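Local coordinates for viral structural protein 4 (PDB 6TZ0) that binds GTP at a P-loop and probably hydrolyses it, beside the viral RNA-dependent RNA polymerase during transcription inside the cypovirus capsid, at residues 253-267 with 306-320. Numbering follows the deposited sequence.
Sequences YEGCLITWTGIYGEV and GISARSTIMKISPHK
Leu-257 N donates to Ser-317 O (2.9 Å) and Ser-317 N to Leu-257 O (3.1 Å), marking strands 255-261 and 315-319 as antiparallel; their axes run at 144°. The ladder distorts at Thr-259, whose O accepts from Met-314 N (2.7 Å) and weakly from Lys-315 N, both residues facing it: a classic beta bulge. Beyond it, Ser-311 OG donates to Thr-261 O (2.7 Å), nearly in line with the carbonyl, and Thr-312 N donates almost straight to Thr-261 OG1 (3.1 Å), set between backbone N and carbonyl carbon by chi1 of 63°. Ile-263 N donates to Gly-306 O (2.8 Å).

CH-pi contacts and isoleucine packing make up the apolar part. Trp-260 is sandwiched, Ile-313 CG1 lying 3.8 Å from its six-membered ring centroid and Ile-307 CD1 over the opposite face. Leu-257 CD1 sits over the centre of the His-319 ring, 8° off its normal; its NE2 bonds Gln-188 O. Ile-258 meets Ile-313 CG2 to CG2 and Ile-316 CG1 to CG1, both at 3.8 Å.

Arg-595 NH2 of the polymerase chain hydrogen-bonds Glu-266 O. Strand 313-319, broken by the bulge, is outermost within this chain's antiparallel sheet, followed by 255-261 and 266-271; helix 290-296 packs Leu-293 against Ile-258 and Trp-260.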
ATOM      1  N   TYR B 253      10.528 -23.231 -45.997  1.00 31.31           N
ATOM      2  CA  TYR B 253      10.685 -22.018 -45.218  1.00 31.31           C
ATOM      3  C   TYR B 253      10.100 -20.846 -45.985  1.00 31.31           C
ATOM      4  O   TYR B 253      10.107 -20.823 -47.216  1.00 31.31           O
ATOM      5  CB  TYR B 253      12.136 -21.732 -44.907  1.00 31.31           C
ATOM      6  CG  TYR B 253      12.803 -22.744 -44.026  1.00 31.31           C
ATOM      7  CD1 TYR B 253      12.396 -22.924 -42.713  1.00 31.31           C
ATOM      8  CD2 TYR B 253      13.901 -23.449 -44.472  1.00 31.31           C
ATOM      9  CE1 TYR B 253      13.026 -23.827 -41.892  1.00 31.31           C
ATOM     10  CE2 TYR B 253      14.544 -24.340 -43.658  1.00 31.31           C
ATOM     11  CZ  TYR B 253      14.101 -24.532 -42.371  1.00 31.31           C
ATOM     12  OH  TYR B 253      14.745 -25.436 -41.565  1.00 31.31           O
ATOM     13  N   GLU B 254       9.615 -19.856 -45.245  1.00 34.54           N
ATOM     14  CA  GLU B 254       8.872 -18.774 -45.859  1.00 34.54           C
ATOM     15  C   GLU B 254       9.579 -17.430 -45.820  1.00 34.54           C
ATOM     16  O   GLU B 254       9.150 -16.513 -46.521  1.00 34.54           O
ATOM     17  CB  GLU B 254       7.499 -18.638 -45.189  1.00 34.54           C
ATOM     18  CG  GLU B 254       6.640 -19.888 -45.269  1.00 34.54           C
ATOM     19  CD  GLU B 254       6.216 -20.229 -46.678  1.00 34.54           C
ATOM     20  OE1 GLU B 254       6.032 -19.304 -47.492  1.00 34.54           O
ATOM     21  OE2 GLU B 254       6.069 -21.430 -46.976  1.00 34.54           O
ATOM     22  N   GLY B 255      10.635 -17.284 -45.027  1.00 30.11           N
ATOM     23  CA  GLY B 255      11.372 -16.048 -44.932  1.00 30.11           C
ATOM     24  C   GLY B 255      12.712 -16.111 -45.634  1.00 30.11           C
ATOM     25  O   GLY B 255      12.968 -16.979 -46.475  1.00 30.11           O
ATOM     26  N   CYS B 256      13.579 -15.164 -45.292  1.00 29.91           N
ATOM     27  CA  CYS B 256      14.912 -15.091 -45.862  1.00 29.91           C
ATOM     28  C   CYS B 256      15.924 -14.786 -44.774  1.00 29.91           C
ATOM     29  O   CYS B 256      15.599 -14.228 -43.727  1.00 29.91           O
ATOM     30  CB  CYS B 256      15.017 -14.022 -46.956  1.00 29.91           C
ATOM     31  SG  CYS B 256      14.149 -14.418 -48.456  1.00 29.91           S
ATOM     32  N   LEU B 257      17.164 -15.171 -45.039  1.00 25.69           N
ATOM     33  CA  LEU B 257      18.298 -14.762 -44.227  1.00 25.69           C
ATOM     34  C   LEU B 257      19.355 -14.218 -45.169  1.00 25.69           C
ATOM     35  O   LEU B 257      19.781 -14.912 -46.095  1.00 25.69           O
ATOM     36  CB  LEU B 257      18.828 -15.923 -43.384  1.00 25.69           C
ATOM     37  CG  LEU B 257      19.894 -15.601 -42.344  1.00 25.69           C
ATOM     38  CD1 LEU B 257      19.607 -16.377 -41.104  1.00 25.69           C
ATOM     39  CD2 LEU B 257      21.250 -16.016 -42.851  1.00 25.69           C
ATOM     40  N   ILE B 258      19.767 -12.981 -44.936  1.00 25.82           N
ATOM     41  CA  ILE B 258      20.700 -12.274 -45.799  1.00 25.82           C
ATOM     42  C   ILE B 258      21.973 -12.018 -45.008  1.00 25.82           C
ATOM     43  O   ILE B 258      21.908 -11.662 -43.829  1.00 25.82           O
ATOM     44  CB  ILE B 258      20.082 -10.955 -46.292  1.00 25.82           C
ATOM     45  CG1 ILE B 258      18.715 -11.213 -46.910  1.00 25.82           C
ATOM     46  CG2 ILE B 258      20.956 -10.313 -47.338  1.00 25.82           C
ATOM     47  CD1 ILE B 258      17.922  -9.969 -47.145  1.00 25.82           C
ATOM     48  N   THR B 259      23.127 -12.213 -45.638  1.00 26.89           N
ATOM     49  CA  THR B 259      24.400 -11.783 -45.075  1.00 26.89           C
ATOM     50  C   THR B 259      24.941 -10.631 -45.906  1.00 26.89           C
ATOM     51  O   THR B 259      24.975 -10.709 -47.136  1.00 26.89           O
ATOM     52  CB  THR B 259      25.421 -12.920 -45.015  1.00 26.89           C
ATOM     53  OG1 THR B 259      25.680 -13.403 -46.333  1.00 26.89           O
ATOM     54  CG2 THR B 259      24.909 -14.049 -44.154  1.00 26.89           C
ATOM     55  N   TRP B 260      25.344  -9.566 -45.234  1.00 26.42           N
ATOM     56  CA  TRP B 260      25.716  -8.309 -45.857  1.00 26.42           C
ATOM     57  C   TRP B 260      27.202  -8.060 -45.668  1.00 26.42           C
ATOM     58  O   TRP B 260      27.907  -8.827 -45.022  1.00 26.42           O
ATOM     59  CB  TRP B 260      24.916  -7.162 -45.249  1.00 26.42           C
ATOM     60  CG  TRP B 260      23.455  -7.222 -45.468  1.00 26.42           C
ATOM     61  CD1 TRP B 260      22.540  -7.826 -44.666  1.00 26.42           C
ATOM     62  CD2 TRP B 260      22.720  -6.592 -46.512  1.00 26.42           C
ATOM     63  NE1 TRP B 260      21.281  -7.649 -45.167  1.00 26.42           N
ATOM     64  CE2 TRP B 260      21.365  -6.889 -46.302  1.00 26.42           C
ATOM     65  CE3 TRP B 260      23.077  -5.820 -47.616  1.00 26.42           C
ATOM     66  CZ2 TRP B 260      20.367  -6.441 -47.154  1.00 26.42           C
ATOM     67  CZ3 TRP B 260      22.088  -5.372 -48.455  1.00 26.42           C
ATOM     68  CH2 TRP B 260      20.750  -5.688 -48.225  1.00 26.42           C
ATOM     69  N   THR B 261      27.673  -6.949 -46.217  1.00 27.36           N
ATOM     70  CA  THR B 261      29.014  -6.458 -45.942  1.00 27.36           C
ATOM     71  C   THR B 261      28.896  -5.313 -44.947  1.00 27.36           C
ATOM     72  O   THR B 261      28.058  -4.427 -45.116  1.00 27.36           O
ATOM     73  CB  THR B 261      29.710  -5.994 -47.217  1.00 27.36           C
ATOM     74  OG1 THR B 261      28.999  -4.885 -47.771  1.00 27.36           O
ATOM     75  CG2 THR B 261      29.733  -7.108 -48.227  1.00 27.36           C
ATOM     76  N   GLY B 262      29.710  -5.341 -43.906  1.00 26.49           N
ATOM     77  CA  GLY B 262      29.628  -4.348 -42.863  1.00 26.49           C
ATOM     78  C   GLY B 262      30.856  -3.466 -42.797  1.00 26.49           C
ATOM     79  O   GLY B 262      31.866  -3.699 -43.450  1.00 26.49           O
ATOM     80  N   ILE B 263      30.739  -2.420 -41.984  1.00 27.05           N
ATOM     81  CA  ILE B 263      31.903  -1.620 -41.630  1.00 27.05           C
ATOM     82  C   ILE B 263      32.863  -2.442 -40.785  1.00 27.05           C
ATOM     83  O   ILE B 263      34.083  -2.385 -40.969  1.00 27.05           O
ATOM     84  CB  ILE B 263      31.453  -0.337 -40.906  1.00 27.05           C
ATOM     85  CG1 ILE B 263      30.580   0.508 -41.822  1.00 27.05           C
ATOM     86  CG2 ILE B 263      32.629   0.482 -40.435  1.00 27.05           C
ATOM     87  CD1 ILE B 263      31.283   0.958 -43.060  1.00 27.05           C
ATOM     88  N   TYR B 264      32.330  -3.241 -39.868  1.00 26.89           N
ATOM     89  CA  TYR B 264      33.150  -3.952 -38.904  1.00 26.89           C
ATOM     90  C   TYR B 264      33.274  -5.435 -39.211  1.00 26.89           C
ATOM     91  O   TYR B 264      33.908  -6.158 -38.439  1.00 26.89           O
ATOM     92  CB  TYR B 264      32.574  -3.776 -37.496  1.00 26.89           C
ATOM     93  CG  TYR B 264      32.301  -2.342 -37.127  1.00 26.89           C
ATOM     94  CD1 TYR B 264      33.335  -1.447 -36.920  1.00 26.89           C
ATOM     95  CD2 TYR B 264      31.003  -1.895 -36.946  1.00 26.89           C
ATOM     96  CE1 TYR B 264      33.082  -0.137 -36.579  1.00 26.89           C
ATOM     97  CE2 TYR B 264      30.740  -0.590 -36.598  1.00 26.89           C
ATOM     98  CZ  TYR B 264      31.784   0.283 -36.419  1.00 26.89           C
ATOM     99  OH  TYR B 264      31.533   1.586 -36.068  1.00 26.89           O
ATOM    100  N   GLY B 265      32.687  -5.911 -40.304  1.00 27.73           N
ATOM    101  CA  GLY B 265      32.649  -7.332 -40.582  1.00 27.73           C
ATOM    102  C   GLY B 265      31.535  -7.699 -41.536  1.00 27.73           C
ATOM    103  O   GLY B 265      31.408  -7.087 -42.595  1.00 27.73           O
ATOM    104  N   GLU B 266      30.729  -8.698 -41.192  1.00 28.51           N
ATOM    105  CA  GLU B 266      29.546  -9.029 -41.968  1.00 28.51           C
ATOM    106  C   GLU B 266      28.340  -9.114 -41.043  1.00 28.51           C
ATOM    107  O   GLU B 266      28.465  -9.426 -39.857  1.00 28.51           O
ATOM    108  CB  GLU B 266      29.711 -10.337 -42.747  1.00 28.51           C
ATOM    109  CG  GLU B 266      29.713 -11.591 -41.916  1.00 28.51           C
ATOM    110  CD  GLU B 266      29.871 -12.831 -42.762  1.00 28.51           C
ATOM    111  OE1 GLU B 266      30.067 -12.689 -43.984  1.00 28.51           O
ATOM    112  OE2 GLU B 266      29.778 -13.949 -42.214  1.00 28.51           O
ATOM    113  N   VAL B 267      27.169  -8.815 -41.598  1.00 26.20           N
ATOM    114  CA  VAL B 267      25.946  -8.619 -40.830  1.00 26.20           C
ATOM    115  C   VAL B 267      24.884  -9.576 -41.354  1.00 26.20           C
ATOM    116  O   VAL B 267      24.660  -9.644 -42.566  1.00 26.20           O
ATOM    117  CB  VAL B 267      25.459  -7.159 -40.921  1.00 26.20           C
ATOM    118  CG1 VAL B 267      24.177  -6.964 -40.148  1.00 26.20           C
ATOM    119  CG2 VAL B 267      26.523  -6.203 -40.423  1.00 26.20           C
ATOM    120  N   GLY B 306      27.688  -2.728 -37.990  1.00 27.65           N
ATOM    121  CA  GLY B 306      28.073  -1.740 -38.982  1.00 27.65           C
ATOM    122  C   GLY B 306      27.431  -1.840 -40.350  1.00 27.65           C
ATOM    123  O   GLY B 306      28.123  -1.763 -41.365  1.00 27.65           O
ATOM    124  N   ILE B 307      26.109  -2.005 -40.393  1.00 28.44           N
ATOM    125  CA  ILE B 307      25.377  -1.921 -41.645  1.00 28.44           C
ATOM    126  C   ILE B 307      25.332  -0.458 -42.076  1.00 28.44           C
ATOM    127  O   ILE B 307      25.357   0.461 -41.246  1.00 28.44           O
ATOM    128  CB  ILE B 307      23.970  -2.535 -41.476  1.00 28.44           C
ATOM    129  CG1 ILE B 307      23.307  -2.841 -42.816  1.00 28.44           C
ATOM    130  CG2 ILE B 307      23.059  -1.675 -40.613  1.00 28.44           C
ATOM    131  CD1 ILE B 307      23.899  -4.008 -43.507  1.00 28.44           C
ATOM    132  N   SER B 308      25.345  -0.227 -43.384  1.00 30.96           N
ATOM    133  CA  SER B 308      25.399   1.130 -43.904  1.00 30.96           C
ATOM    134  C   SER B 308      24.794   1.142 -45.296  1.00 30.96           C
ATOM    135  O   SER B 308      24.355   0.113 -45.811  1.00 30.96           O
ATOM    136  CB  SER B 308      26.832   1.668 -43.917  1.00 30.96           C
ATOM    137  OG  SER B 308      27.645   0.954 -44.825  1.00 30.96           O
ATOM    138  N   ALA B 309      24.782   2.321 -45.915  1.00 33.29           N
ATOM    139  CA  ALA B 309      24.251   2.460 -47.263  1.00 33.29           C
ATOM    140  C   ALA B 309      25.158   1.844 -48.317  1.00 33.29           C
ATOM    141  O   ALA B 309      24.717   1.659 -49.455  1.00 33.29           O
ATOM    142  CB  ALA B 309      24.013   3.936 -47.582  1.00 33.29           C
ATOM    143  N   ARG B 310      26.398   1.516 -47.966  1.00 35.20           N
ATOM    144  CA  ARG B 310      27.359   0.925 -48.880  1.00 35.20           C
ATOM    145  C   ARG B 310      27.392  -0.592 -48.788  1.00 35.20           C
ATOM    146  O   ARG B 310      28.281  -1.218 -49.368  1.00 35.20           O
ATOM    147  CB  ARG B 310      28.747   1.492 -48.599  1.00 35.20           C
ATOM    148  CG  ARG B 310      28.841   2.979 -48.840  1.00 35.20           C
ATOM    149  CD  ARG B 310      30.261   3.473 -48.671  1.00 35.20           C
ATOM    150  NE  ARG B 310      30.759   3.240 -47.319  1.00 35.20           N
ATOM    151  CZ  ARG B 310      30.567   4.065 -46.295  1.00 35.20           C
ATOM    152  NH1 ARG B 310      29.875   5.184 -46.459  1.00 35.20           N
ATOM    153  NH2 ARG B 310      31.062   3.768 -45.104  1.00 35.20           N
ATOM    154  N   SER B 311      26.446  -1.194 -48.076  1.00 30.28           N
ATOM    155  CA  SER B 311      26.427  -2.636 -47.896  1.00 30.28           C
ATOM    156  C   SER B 311      25.851  -3.327 -49.120  1.00 30.28           C
ATOM    157  O   SER B 311      24.881  -2.859 -49.716  1.00 30.28           O
ATOM    158  CB  SER B 311      25.602  -3.000 -46.670  1.00 30.28           C
ATOM    159  OG  SER B 311      26.198  -2.480 -45.500  1.00 30.28           O
ATOM    160  N   THR B 312      26.460  -4.446 -49.494  1.00 29.47           N
ATOM    161  CA  THR B 312      25.980  -5.300 -50.568  1.00 29.47           C
ATOM    162  C   THR B 312      25.702  -6.689 -50.013  1.00 29.47           C
ATOM    163  O   THR B 312      26.122  -7.031 -48.909  1.00 29.47           O
ATOM    164  CB  THR B 312      26.989  -5.379 -51.717  1.00 29.47           C
ATOM    165  OG1 THR B 312      28.200  -5.979 -51.246  1.00 29.47           O
ATOM    166  CG2 THR B 312      27.299  -3.996 -52.250  1.00 29.47           C
ATOM    167  N   ILE B 313      24.990  -7.493 -50.788  1.00 29.74           N
ATOM    168  CA  ILE B 313      24.560  -8.811 -50.341  1.00 29.74           C
ATOM    169  C   ILE B 313      25.635  -9.835 -50.668  1.00 29.74           C
ATOM    170  O   ILE B 313      26.079  -9.938 -51.815  1.00 29.74           O
ATOM    171  CB  ILE B 313      23.218  -9.198 -50.980  1.00 29.74           C
ATOM    172  CG1 ILE B 313      22.108  -8.291 -50.469  1.00 29.74           C
ATOM    173  CG2 ILE B 313      22.875 -10.611 -50.652  1.00 29.74           C
ATOM    174  CD1 ILE B 313      20.807  -8.449 -51.182  1.00 29.74           C
ATOM    175  N   MET B 314      26.049 -10.600 -49.659  1.00 28.52           N
ATOM    176  CA  MET B 314      26.960 -11.716 -49.865  1.00 28.52           C
ATOM    177  C   MET B 314      26.233 -13.022 -50.134  1.00 28.52           C
ATOM    178  O   MET B 314      26.732 -13.841 -50.911  1.00 28.52           O
ATOM    179  CB  MET B 314      27.862 -11.895 -48.645  1.00 28.52           C
ATOM    180  CG  MET B 314      28.754 -10.718 -48.343  1.00 28.52           C
ATOM    181  SD  MET B 314      29.665 -10.921 -46.803  1.00 28.52           S
ATOM    182  CE  MET B 314      30.860 -12.165 -47.273  1.00 28.52           C
ATOM    183  N   LYS B 315      25.066 -13.236 -49.521  1.00 28.23           N
ATOM    184  CA  LYS B 315      24.356 -14.506 -49.604  1.00 28.23           C
ATOM    185  C   LYS B 315      22.916 -14.314 -49.139  1.00 28.23           C
ATOM    186  O   LYS B 315      22.676 -13.620 -48.151  1.00 28.23           O
ATOM    187  CB  LYS B 315      25.050 -15.565 -48.740  1.00 28.23           C
ATOM    188  CG  LYS B 315      24.490 -16.954 -48.873  1.00 28.23           C
ATOM    189  CD  LYS B 315      25.286 -17.930 -48.039  1.00 28.23           C
ATOM    190  CE  LYS B 315      24.724 -19.328 -48.154  1.00 28.23           C
ATOM    191  NZ  LYS B 315      25.492 -20.292 -47.325  1.00 28.23           N
ATOM    192  N   ILE B 316      21.967 -14.921 -49.859  1.00 28.60           N
ATOM    193  CA  ILE B 316      20.566 -14.999 -49.444  1.00 28.60           C
ATOM    194  C   ILE B 316      20.125 -16.453 -49.500  1.00 28.60           C
ATOM    195  O   ILE B 316      20.247 -17.102 -50.543  1.00 28.60           O
ATOM    196  CB  ILE B 316      19.630 -14.148 -50.323  1.00 28.60           C
ATOM    197  CG1 ILE B 316      19.916 -12.670 -50.169  1.00 28.60           C
ATOM    198  CG2 ILE B 316      18.187 -14.349 -49.931  1.00 28.60           C
ATOM    199  CD1 ILE B 316      19.149 -11.817 -51.143  1.00 28.60           C
ATOM    200  N   SER B 317      19.600 -16.958 -48.390  1.00 27.97           N
ATOM    201  CA  SER B 317      19.042 -18.294 -48.309  1.00 27.97           C
ATOM    202  C   SER B 317      17.635 -18.223 -47.741  1.00 27.97           C
ATOM    203  O   SER B 317      17.305 -17.280 -47.016  1.00 27.97           O
ATOM    204  CB  SER B 317      19.911 -19.192 -47.421  1.00 27.97           C
ATOM    205  OG  SER B 317      21.219 -19.309 -47.946  1.00 27.97           O
ATOM    206  N   PRO B 318      16.774 -19.186 -48.071  1.00 27.95           N
ATOM    207  CA  PRO B 318      15.476 -19.265 -47.392  1.00 27.95           C
ATOM    208  C   PRO B 318      15.642 -19.665 -45.937  1.00 27.95           C
ATOM    209  O   PRO B 318      16.471 -20.511 -45.597  1.00 27.95           O
ATOM    210  CB  PRO B 318      14.729 -20.343 -48.182  1.00 27.95           C
ATOM    211  CG  PRO B 318      15.394 -20.376 -49.491  1.00 27.95           C
ATOM    212  CD  PRO B 318      16.830 -20.095 -49.225  1.00 27.95           C
ATOM    213  N   HIS B 319      14.849 -19.042 -45.074  1.00 28.04           N
ATOM    214  CA  HIS B 319      14.980 -19.248 -43.643  1.00 28.04           C
ATOM    215  C   HIS B 319      13.587 -19.184 -43.040  1.00 28.04           C
ATOM    216  O   HIS B 319      12.644 -18.729 -43.683  1.00 28.04           O
ATOM    217  CB  HIS B 319      15.921 -18.205 -43.029  1.00 28.04           C
ATOM    218  CG  HIS B 319      16.334 -18.509 -41.627  1.00 28.04           C
ATOM    219  ND1 HIS B 319      17.289 -19.453 -41.323  1.00 28.04           N
ATOM    220  CD2 HIS B 319      15.897 -18.022 -40.444  1.00 28.04           C
ATOM    221  CE1 HIS B 319      17.439 -19.515 -40.013  1.00 28.04           C
ATOM    222  NE2 HIS B 319      16.598 -18.664 -39.457  1.00 28.04           N
ATOM    223  N   LYS B 320      13.451 -19.678 -41.814  1.00 29.32           N
ATOM    224  CA  LYS B 320      12.169 -19.656 -41.125  1.00 29.32           C
ATOM    225  C   LYS B 320      11.762 -18.232 -40.758  1.00 29.32           C
ATOM    226  O   LYS B 320      12.605 -17.404 -40.406  1.00 29.32           O
ATOM    227  CB  LYS B 320      12.252 -20.519 -39.871  1.00 29.32           C
ATOM    228  CG  LYS B 320      10.958 -20.666 -39.141  1.00 29.32           C
ATOM    229  CD  LYS B 320      11.083 -21.517 -37.927  1.00 29.32           C
ATOM    230  CE  LYS B 320       9.752 -21.577 -37.238  1.00 29.32           C
ATOM    231  NZ  LYS B 320       9.384 -20.251 -36.684  1.00 29.32           N
TER